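Local coordinates for protein diaminopimelate decarboxylase (Helicobacter pylori, PDB 2QGH) that catalyses the PLP-dependent decarboxylation of meso-diaminopimelate to L-lysine, the last step of bacterial lysine biosynthesis, at residues I168-L172 against F204-S208; L210-I216 against I256-Y261; L291-L296 against V307-A311. All coordinates share one frame; numbering follows the deposited sequence.

Interaction 1 (I168-L172 against F204-S208); sequences ISTGL and FHIGS. With PLP (pyridoxal-5'-phosphate), chain B; LYS (lysine), chain C.
Ser-208 N donates to Ile-168 O at 2.7 Å, and this bond ties the two loops together beside the cofactor. Two residues on, Thr-170 N reaches Ile-206 O at 3.1 Å. Gly-171 N adds a weak bond to the same oxygen, and a water donates to it as well while accepting from Ser-169 OG. Thr-170 OG1 sits between its own N and carbonyl carbon (chi1 61°), a rotamer that turns the hydroxyl to His-205 O, to which it donates at 2.9 Å from above the carbonyl plane; Arg-155 also binds that oxygen. Ser-169 and Gly-207 form a single backbone bridge with CA atoms 4.1 Å apart.

Around these bonds the packing faces the ligands. The His-205 imidazole lies over the pyridine of pyridoxal phosphate, whose C3 is 3.4 Å from the imidazole plane and offset toward its rim, while the opposite face carries Gly-207 N. Gly-244 N bonds to His-205 ND1, which helps fix the ring's rotation. Ser-208 OG, anti to its own N (chi1 -174°), donates to phosphate O3P at 2.7 Å and also meets Arg-282. Ile-168 sets CB against Ser-208 CB at 3.7 Å, and its CG2 branch touches CA of the bound lysine at 3.5 Å. Ser-169 O is hydrogen-bonded to Ser-351 OG of the second subunit, whose Glu-350 also binds the lysine. A histidine ring lying face-on against the cofactor ring and a serine on its phosphate, both from a loop following a barrel strand, are characteristic of the active site of fold-type III, alanine-racemase-like PLP decarboxylases.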
loop_
_atom_site.group_PDB
_atom_site.type_symbol
_atom_site.label_atom_id
_atom_site.label_comp_id
_atom_site.label_asym_id
_atom_site.label_seq_id
_atom_site.Cartn_x
_atom_site.Cartn_y
_atom_site.Cartn_z
ATOM N N ILE A 168 -9.516 10.438 4.238
ATOM C CA ILE A 168 -9.619 10.176 5.666
ATOM C C ILE A 168 -10.721 11.025 6.305
ATOM O O ILE A 168 -10.732 11.246 7.514
ATOM C CB ILE A 168 -8.281 10.459 6.382
ATOM C CG1 ILE A 168 -7.922 11.942 6.243
ATOM C CG2 ILE A 168 -7.178 9.585 5.788
ATOM C CD1 ILE A 168 -6.725 12.364 7.061
ATOM N N SER A 169 -11.633 11.520 5.474
ATOM C CA SER A 169 -12.761 12.309 5.949
ATOM C C SER A 169 -13.904 11.301 5.913
ATOM O O SER A 169 -14.194 10.731 4.862
ATOM C CB SER A 169 -13.040 13.470 5.000
ATOM O OG SER A 169 -13.952 14.384 5.579
ATOM N N THR A 170 -14.555 11.078 7.048
ATOM C CA THR A 170 -15.605 10.068 7.097
ATOM C C THR A 170 -16.951 10.488 7.691
ATOM O O THR A 170 -17.851 9.655 7.829
ATOM C CB THR A 170 -15.086 8.825 7.879
ATOM O OG1 THR A 170 -14.757 9.204 9.220
ATOM C CG2 THR A 170 -13.829 8.270 7.228
ATOM N N GLY A 171 -17.098 11.769 8.025
ATOM C CA GLY A 171 -18.338 12.238 8.633
ATOM C C GLY A 171 -19.428 12.810 7.742
ATOM O O GLY A 171 -20.454 13.278 8.235
ATOM N N LEU A 172 -19.224 12.773 6.434
ATOM C CA LEU A 172 -20.210 13.300 5.510
ATOM C C LEU A 172 -21.168 12.179 5.124
ATOM O O LEU A 172 -20.819 11.004 5.220
ATOM C CB LEU A 172 -19.499 13.865 4.277
ATOM C CG LEU A 172 -19.926 15.257 3.811
ATOM C CD1 LEU A 172 -19.952 16.221 4.987
ATOM C CD2 LEU A 172 -18.969 15.742 2.738
ATOM N N PHE A 204 -19.552 8.094 17.034
ATOM C CA PHE A 204 -19.355 8.872 15.820
ATOM C C PHE A 204 -17.873 9.136 15.594
ATOM O O PHE A 204 -17.088 9.247 16.542
ATOM C CB PHE A 204 -20.122 10.202 15.857
ATOM C CG PHE A 204 -19.519 11.246 16.769
ATOM C CD1 PHE A 204 -20.055 11.483 18.033
ATOM C CD2 PHE A 204 -18.431 12.015 16.349
ATOM C CE1 PHE A 204 -19.522 12.470 18.857
ATOM C CE2 PHE A 204 -17.896 12.997 17.167
ATOM C CZ PHE A 204 -18.445 13.227 18.429
ATOM N N HIS A 205 -17.495 9.206 14.324
ATOM C CA HIS A 205 -16.118 9.485 13.940
ATOM C C HIS A 205 -16.200 10.205 12.601
ATOM O O HIS A 205 -16.478 9.580 11.578
ATOM C CB HIS A 205 -15.317 8.194 13.789
ATOM C CG HIS A 205 -13.886 8.433 13.433
ATOM N ND1 HIS A 205 -12.955 8.862 14.353
ATOM C CD2 HIS A 205 -13.250 8.408 12.238
ATOM C CE1 HIS A 205 -11.808 9.094 13.741
ATOM N NE2 HIS A 205 -11.960 8.825 12.457
ATOM N N ILE A 206 -15.959 11.514 12.610
ATOM C CA ILE A 206 -16.073 12.313 11.393
ATOM C C ILE A 206 -14.858 12.460 10.477
ATOM O O ILE A 206 -14.987 13.007 9.375
ATOM C CB ILE A 206 -16.602 13.738 11.714
ATOM C CG1 ILE A 206 -15.652 14.459 12.668
ATOM C CG2 ILE A 206 -17.989 13.646 12.328
ATOM C CD1 ILE A 206 -15.959 15.934 12.847
ATOM N N GLY A 207 -13.691 11.984 10.907
ATOM C CA GLY A 207 -12.511 12.095 10.065
ATOM C C GLY A 207 -11.194 11.930 10.801
ATOM O O GLY A 207 -11.169 11.731 12.017
ATOM N N SER A 208 -10.095 12.018 10.055
ATOM C CA SER A 208 -8.757 11.876 10.622
ATOM C C SER A 208 -7.871 13.085 10.304
ATOM O O SER A 208 -8.109 13.801 9.331
ATOM C CB SER A 208 -8.093 10.601 10.087
ATOM O OG SER A 208 -6.847 10.372 10.717
HETATM N N1 PLP B . -11.856 5.440 15.375
HETATM C C2 PLP B . -12.419 5.092 14.130
HETATM C C2A PLP B . -13.747 4.447 14.058
HETATM C C3 PLP B . -11.644 5.360 12.931
HETATM O O3 PLP B . -12.138 5.024 11.685
HETATM C C4 PLP B . -10.387 5.956 13.017
HETATM C C4A PLP B . -9.819 6.420 11.722
HETATM C C5 PLP B . -9.829 6.286 14.261
HETATM C C6 PLP B . -10.596 6.047 15.466
HETATM C C5A PLP B . -8.439 6.685 14.513
HETATM O O4P PLP B . -8.300 8.058 14.229
HETATM P P PLP B . -7.013 8.743 14.361
HETATM O O1P PLP B . -5.699 7.970 14.030
HETATM O O2P PLP B . -7.007 9.207 15.884
HETATM O O3P PLP B . -7.082 9.965 13.368
HETATM N N LYS C . -4.510 5.841 6.818
HETATM C CA LYS C . -4.849 7.290 6.978
HETATM C C LYS C . -3.573 8.130 7.050
HETATM O O LYS C . -2.504 7.571 6.733
HETATM C CB LYS C . -5.697 7.491 8.246
HETATM C CG LYS C . -7.064 6.827 8.165
HETATM C CD LYS C . -7.742 6.714 9.518
HETATM C CE LYS C . -9.112 6.058 9.359
HETATM N NZ LYS C . -9.810 5.734 10.649
HETATM O OXT LYS C . -3.651 9.323 7.416
HETATM O O HOH W 1 -16.593 14.489 7.286
#

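Interaction 2 (L210-I216 against I256-Y261); sequences LLDLEPI and IKLYDY
Ile-256 packs against Leu-213 and Ile-216 at the turn that leads into helix 213-232. Its CB bond is directed toward 210-216. From CB, CG2 branches to Leu-213, lying 4.0 Å from Leu-213 CD1. CG1, anti to its own carbonyl carbon (chi1 -68°), passes 3.4 Å from Leu-211 O. The terminal CD1 lies 3.5 Å from Leu-210 O and 3.6 Å from Leu-213 N, and it meets Ile-216 CD1 tip to tip at 3.9 Å.

Leu-213 continues the apolar surface. Its CD1 lies at the edge of the Tyr-261 ring, near the ring plane and 3.9 Å from Tyr-261 CD1, whereas CD2 packs on Asp-260 O. Ile-216 CG2 approaches Tyr-261 CE1, the two side chains crossing at about a right angle.

Aliphatic carbons thus rest on backbone carbonyl oxygens as well as on each other. The polar bonds are a cap and a water bridge. Asp-212 N-caps the helix, its OD2 met by Glu-214 N from well above the carboxylate plane (N-H...O angle 175°). A water accepts from Ile-256 N and donates to Leu-210 O at 2.7 Å. With no direct polar bond between the segments, the fit of apolar shapes probably sets how the two helix starts sit together.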
loop_
_atom_site.group_PDB
_atom_site.type_symbol
_atom_site.label_atom_id
_atom_site.label_comp_id
_atom_site.label_asym_id
_atom_site.label_seq_id
_atom_site.Cartn_x
_atom_site.Cartn_y
_atom_site.Cartn_z
ATOM N N LEU A 210 -7.569 15.905 11.901
ATOM C CA LEU A 210 -8.388 17.110 11.998
ATOM C C LEU A 210 -7.662 18.216 12.757
ATOM O O LEU A 210 -7.142 17.990 13.849
ATOM C CB LEU A 210 -9.707 16.791 12.706
ATOM C CG LEU A 210 -10.525 15.629 12.144
ATOM C CD1 LEU A 210 -11.869 15.577 12.845
ATOM C CD2 LEU A 210 -10.720 15.807 10.649
ATOM N N LEU A 211 -7.629 19.412 12.176
ATOM C CA LEU A 211 -6.967 20.545 12.812
ATOM C C LEU A 211 -7.979 21.560 13.344
ATOM O O LEU A 211 -7.627 22.438 14.135
ATOM C CB LEU A 211 -6.015 21.236 11.834
ATOM C CG LEU A 211 -4.719 20.544 11.379
ATOM C CD1 LEU A 211 -3.878 20.131 12.575
ATOM C CD2 LEU A 211 -5.058 19.349 10.531
ATOM N N ASP A 212 -9.231 21.447 12.910
ATOM C CA ASP A 212 -10.263 22.367 13.373
ATOM C C ASP A 212 -11.194 21.662 14.368
ATOM O O ASP A 212 -11.796 20.635 14.053
ATOM C CB ASP A 212 -11.064 22.906 12.185
ATOM C CG ASP A 212 -12.050 23.994 12.589
ATOM O OD1 ASP A 212 -12.850 24.425 11.732
ATOM O OD2 ASP A 212 -12.023 24.424 13.764
ATOM N N LEU A 213 -11.307 22.226 15.569
ATOM C CA LEU A 213 -12.145 21.652 16.623
ATOM C C LEU A 213 -13.645 21.912 16.483
ATOM O O LEU A 213 -14.438 21.308 17.192
ATOM C CB LEU A 213 -11.672 22.157 17.991
ATOM C CG LEU A 213 -12.477 21.727 19.222
ATOM C CD1 LEU A 213 -12.370 20.221 19.396
ATOM C CD2 LEU A 213 -11.958 22.440 20.460
ATOM N N GLU A 214 -14.043 22.802 15.579
ATOM C CA GLU A 214 -15.467 23.099 15.407
ATOM C C GLU A 214 -16.290 21.931 14.886
ATOM O O GLU A 214 -17.353 21.630 15.432
ATOM C CB GLU A 214 -15.679 24.312 14.494
ATOM C CG GLU A 214 -15.307 25.640 15.134
ATOM C CD GLU A 214 -15.812 26.845 14.350
ATOM O OE1 GLU A 214 -15.455 27.985 14.720
ATOM O OE2 GLU A 214 -16.567 26.659 13.367
ATOM N N PRO A 215 -15.821 21.253 13.825
ATOM C CA PRO A 215 -16.599 20.125 13.304
ATOM C C PRO A 215 -16.825 19.029 14.348
ATOM O O PRO A 215 -17.899 18.435 14.414
ATOM C CB PRO A 215 -15.762 19.648 12.120
ATOM C CG PRO A 215 -15.112 20.898 11.650
ATOM C CD PRO A 215 -14.671 21.532 12.952
ATOM N N ILE A 216 -15.813 18.774 15.168
ATOM C CA ILE A 216 -15.906 17.754 16.205
ATOM C C ILE A 216 -16.986 18.148 17.214
ATOM O O ILE A 216 -17.888 17.356 17.523
ATOM C CB ILE A 216 -14.547 17.583 16.918
ATOM C CG1 ILE A 216 -13.480 17.206 15.885
ATOM C CG2 ILE A 216 -14.638 16.506 17.994
ATOM C CD1 ILE A 216 -12.062 17.230 16.415
ATOM N N ILE A 256 -5.014 20.921 17.763
ATOM C CA ILE A 256 -6.155 21.017 18.664
ATOM C C ILE A 256 -5.688 20.592 20.052
ATOM O O ILE A 256 -5.281 19.445 20.248
ATOM C CB ILE A 256 -7.291 20.066 18.235
ATOM C CG1 ILE A 256 -7.905 20.535 16.912
ATOM C CG2 ILE A 256 -8.349 19.992 19.330
ATOM C CD1 ILE A 256 -8.990 19.613 16.383
ATOM N N LYS A 257 -5.735 21.514 21.010
ATOM C CA LYS A 257 -5.324 21.210 22.379
ATOM C C LYS A 257 -6.325 20.254 23.033
ATOM O O LYS A 257 -7.522 20.313 22.755
ATOM C CB LYS A 257 -5.246 22.492 23.207
ATOM C CG LYS A 257 -4.321 23.552 22.647
ATOM C CD LYS A 257 -4.261 24.765 23.561
ATOM C CE LYS A 257 -3.178 25.735 23.113
ATOM N NZ LYS A 257 -1.825 25.097 23.088
ATOM N N LEU A 258 -5.834 19.378 23.902
ATOM C CA LEU A 258 -6.701 18.423 24.583
ATOM C C LEU A 258 -7.624 19.116 25.580
ATOM O O LEU A 258 -8.761 18.689 25.778
ATOM C CB LEU A 258 -5.865 17.367 25.311
ATOM C CG LEU A 258 -6.027 15.911 24.860
ATOM C CD1 LEU A 258 -7.462 15.477 25.050
ATOM C CD2 LEU A 258 -5.633 15.767 23.403
ATOM N N TYR A 259 -7.132 20.179 26.207
ATOM C CA TYR A 259 -7.928 20.923 27.181
ATOM C C TYR A 259 -9.174 21.509 26.523
ATOM O O TYR A 259 -10.263 21.469 27.090
ATOM C CB TYR A 259 -7.084 22.037 27.824
ATOM C CG TYR A 259 -7.867 22.981 28.719
ATOM C CD1 TYR A 259 -8.521 24.094 28.189
ATOM C CD2 TYR A 259 -7.976 22.748 30.090
ATOM C CE1 TYR A 259 -9.265 24.953 29.002
ATOM C CE2 TYR A 259 -8.716 23.597 30.912
ATOM C CZ TYR A 259 -9.359 24.698 30.360
ATOM O OH TYR A 259 -10.105 25.536 31.156
ATOM N N ASP A 260 -9.007 22.047 25.323
ATOM C CA ASP A 260 -10.118 22.629 24.585
ATOM C C ASP A 260 -11.029 21.524 24.052
ATOM O O ASP A 260 -12.253 21.664 24.049
ATOM C CB ASP A 260 -9.574 23.483 23.436
ATOM C CG ASP A 260 -8.675 24.610 23.927
ATOM O OD1 ASP A 260 -7.844 25.116 23.139
ATOM O OD2 ASP A 260 -8.803 24.997 25.110
ATOM N N TYR A 261 -10.421 20.427 23.607
ATOM C CA TYR A 261 -11.154 19.276 23.075
ATOM C C TYR A 261 -12.100 18.728 24.140
ATOM O O TYR A 261 -13.307 18.568 23.906
ATOM C CB TYR A 261 -10.158 18.187 22.668
ATOM C CG TYR A 261 -10.745 16.875 22.165
ATOM C CD1 TYR A 261 -11.415 16.800 20.942
ATOM C CD2 TYR A 261 -10.518 15.683 22.863
ATOM C CE1 TYR A 261 -11.829 15.568 20.418
ATOM C CE2 TYR A 261 -10.924 14.452 22.352
ATOM C CZ TYR A 261 -11.573 14.398 21.125
ATOM O OH TYR A 261 -11.909 13.165 20.594
HETATM O O HOH W 2 -5.113 18.665 15.568
#

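Interaction 3 (L291-L296 against V307-A311); sequences LITQVL and VIVDA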
loop_
_atom_site.group_PDB
_atom_site.type_symbol
_atom_site.label_atom_id
_atom_site.label_comp_id
_atom_site.label_asym_id
_atom_site.label_seq_id
_atom_site.Cartn_x
_atom_site.Cartn_y
_atom_site.Cartn_z
ATOM N N LEU A 291 11.356 7.143 10.526
ATOM C CA LEU A 291 11.905 6.273 9.500
ATOM C C LEU A 291 13.349 6.673 9.174
ATOM O O LEU A 291 13.600 7.653 8.465
ATOM C CB LEU A 291 11.028 6.337 8.245
ATOM C CG LEU A 291 11.385 5.470 7.037
ATOM C CD1 LEU A 291 11.781 4.064 7.472
ATOM C CD2 LEU A 291 10.190 5.435 6.101
ATOM N N ILE A 292 14.287 5.904 9.718
ATOM C CA ILE A 292 15.706 6.142 9.508
ATOM C C ILE A 292 16.114 5.402 8.243
ATOM O O ILE A 292 15.970 4.179 8.145
ATOM C CB ILE A 292 16.551 5.610 10.697
ATOM C CG1 ILE A 292 15.939 6.063 12.031
ATOM C CG2 ILE A 292 17.991 6.094 10.566
ATOM C CD1 ILE A 292 15.741 7.553 12.152
ATOM N N THR A 293 16.634 6.154 7.286
ATOM C CA THR A 293 17.041 5.613 6.008
ATOM C C THR A 293 18.384 6.219 5.601
ATOM O O THR A 293 18.676 7.381 5.905
ATOM C CB THR A 293 15.986 5.939 4.952
ATOM O OG1 THR A 293 16.427 5.496 3.669
ATOM C CG2 THR A 293 15.730 7.428 4.918
ATOM N N GLN A 294 19.188 5.425 4.902
ATOM C CA GLN A 294 20.513 5.851 4.460
ATOM C C GLN A 294 20.516 6.375 3.031
ATOM O O GLN A 294 19.710 5.956 2.206
ATOM C CB GLN A 294 21.484 4.671 4.584
ATOM C CG GLN A 294 22.828 4.888 3.930
ATOM C CD GLN A 294 23.758 3.704 4.108
ATOM O OE1 GLN A 294 24.838 3.663 3.525
ATOM N NE2 GLN A 294 23.346 2.738 4.921
ATOM N N VAL A 295 21.431 7.295 2.742
ATOM C CA VAL A 295 21.541 7.862 1.400
ATOM C C VAL A 295 22.364 6.928 0.517
ATOM O O VAL A 295 23.447 6.510 0.903
ATOM C CB VAL A 295 22.245 9.231 1.423
ATOM C CG1 VAL A 295 22.368 9.780 0.001
ATOM C CG2 VAL A 295 21.478 10.192 2.306
ATOM N N LEU A 296 21.856 6.603 -0.666
ATOM C CA LEU A 296 22.590 5.723 -1.570
ATOM C C LEU A 296 23.330 6.515 -2.639
ATOM O O LEU A 296 24.528 6.318 -2.844
ATOM C CB LEU A 296 21.642 4.720 -2.224
ATOM C CG LEU A 296 20.888 3.813 -1.244
ATOM C CD1 LEU A 296 19.923 2.927 -2.014
ATOM C CD2 LEU A 296 21.885 2.974 -0.431
ATOM N N VAL A 307 17.857 13.115 -4.310
ATOM C CA VAL A 307 18.527 12.442 -3.209
ATOM C C VAL A 307 17.877 11.066 -3.054
ATOM O O VAL A 307 16.790 10.940 -2.487
ATOM C CB VAL A 307 18.388 13.243 -1.899
ATOM C CG1 VAL A 307 18.859 12.395 -0.710
ATOM C CG2 VAL A 307 19.205 14.535 -1.996
ATOM N N ILE A 308 18.555 10.042 -3.570
ATOM C CA ILE A 308 18.072 8.667 -3.532
ATOM C C ILE A 308 18.399 7.993 -2.212
ATOM O O ILE A 308 19.564 7.822 -1.845
ATOM C CB ILE A 308 18.669 7.854 -4.706
ATOM C CG1 ILE A 308 18.239 8.493 -6.026
ATOM C CG2 ILE A 308 18.193 6.423 -4.663
ATOM C CD1 ILE A 308 19.182 8.206 -7.179
ATOM N N VAL A 309 17.340 7.595 -1.516
ATOM C CA VAL A 309 17.433 6.966 -0.213
ATOM C C VAL A 309 16.994 5.494 -0.291
ATOM O O VAL A 309 16.308 5.106 -1.236
ATOM C CB VAL A 309 16.588 7.812 0.761
ATOM C CG1 VAL A 309 15.632 6.949 1.561
ATOM C CG2 VAL A 309 17.511 8.633 1.645
ATOM N N ASP A 310 17.383 4.667 0.683
ATOM C CA ASP A 310 17.032 3.248 0.614
ATOM C C ASP A 310 15.651 2.806 1.105
ATOM O O ASP A 310 15.349 1.620 1.064
ATOM C CB ASP A 310 18.125 2.368 1.266
ATOM C CG ASP A 310 18.362 2.678 2.746
ATOM O OD1 ASP A 310 17.546 3.384 3.372
ATOM O OD2 ASP A 310 19.379 2.192 3.293
ATOM N N ALA A 311 14.822 3.741 1.567
ATOM C CA ALA A 311 13.458 3.425 2.006
ATOM C C ALA A 311 12.561 3.843 0.838
ATOM O O ALA A 311 12.929 4.722 0.066
ATOM C CB ALA A 311 13.089 4.214 3.262
#
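Asp-310 and Gln-294 meet just past the end of strand 306-309, alongside the continuing strand 289-299. The Asp-310 carboxylate is placed by a chi1 of 60°, which sets CG between the backbone N and the carbonyl carbon and folds the group back over the neighbouring strand. There OD1 takes a hydrogen bond from Gln-294 N at 3.0 Å, met from above the carboxylate plane, while OD2 bonds to Thr-33 outside the pair. A backbone bond runs the other way: Asp-310 N donates to Gln-294 O at 3.1 Å, so Asp-310 grips Gln-294 through both its main chain and its carboxylate. Gln-294 runs out extended and carries NE2 to Thr-33 as well; one hydroxyl therefore serves both side chains.

Thr-293 holds OG1 opposite its backbone N, which aims the hydroxyl at Asp-310 OD1, and tucks CG2 between N and the carbonyl carbon. The modelled OG1 to OD1 separation is implausibly short, and OG1 also clashes with Val-309 CG1. The placement of OG1 is therefore doubtful, as is the off-stagger torsion of Val-309 (chi1 130°).

Farther along, Leu-296 N donates to Ile-308 O at 2.9 Å. Val-295 and Val-309 form an antiparallel non-hydrogen-bonded pair, CA atoms 4.5 Å apart, with both side chains on one face of the sheet. Leu-296 crosses Asp-310 at about a right angle, laying CD1 against Asp-310 CB at 3.8 Å. At the far end Leu-291 CD2 touches Ala-311 CB at 4.2 Å. The axes of the short strand segments lie 129° apart, diverging from a straight antiparallel pairing. The pairing belongs to a beta hairpin, strands 289-299 and 306-309, within the mixed beta sheet that accompanies the barrel in this decarboxylase family.

In the fold
Interactions 1 and 2 belong to the barrel and touch: Ile-206 CD1 packs on Pro-215 O at 3.5 Å, so loop 204-208 lies against the start of helix 213-232, into which the chain soon leads. Interaction 3 lies in the separate mixed sheet, its centre about 34 Å from that of interaction 1 and about 35 Å from that of interaction 2. Interactions 1 and 3 are buried and both touch the second subunit; interaction 2 is partly buried and meets no other chain. Chemistry follows place: backbone bonds and ligand contacts between loops in 168-172/204-208, aliphatic and aromatic packing between helix starts in 210-216/256-261, and strand pairing plus an aspartate carboxylate bonded to a backbone N-H in 291-296/307-311.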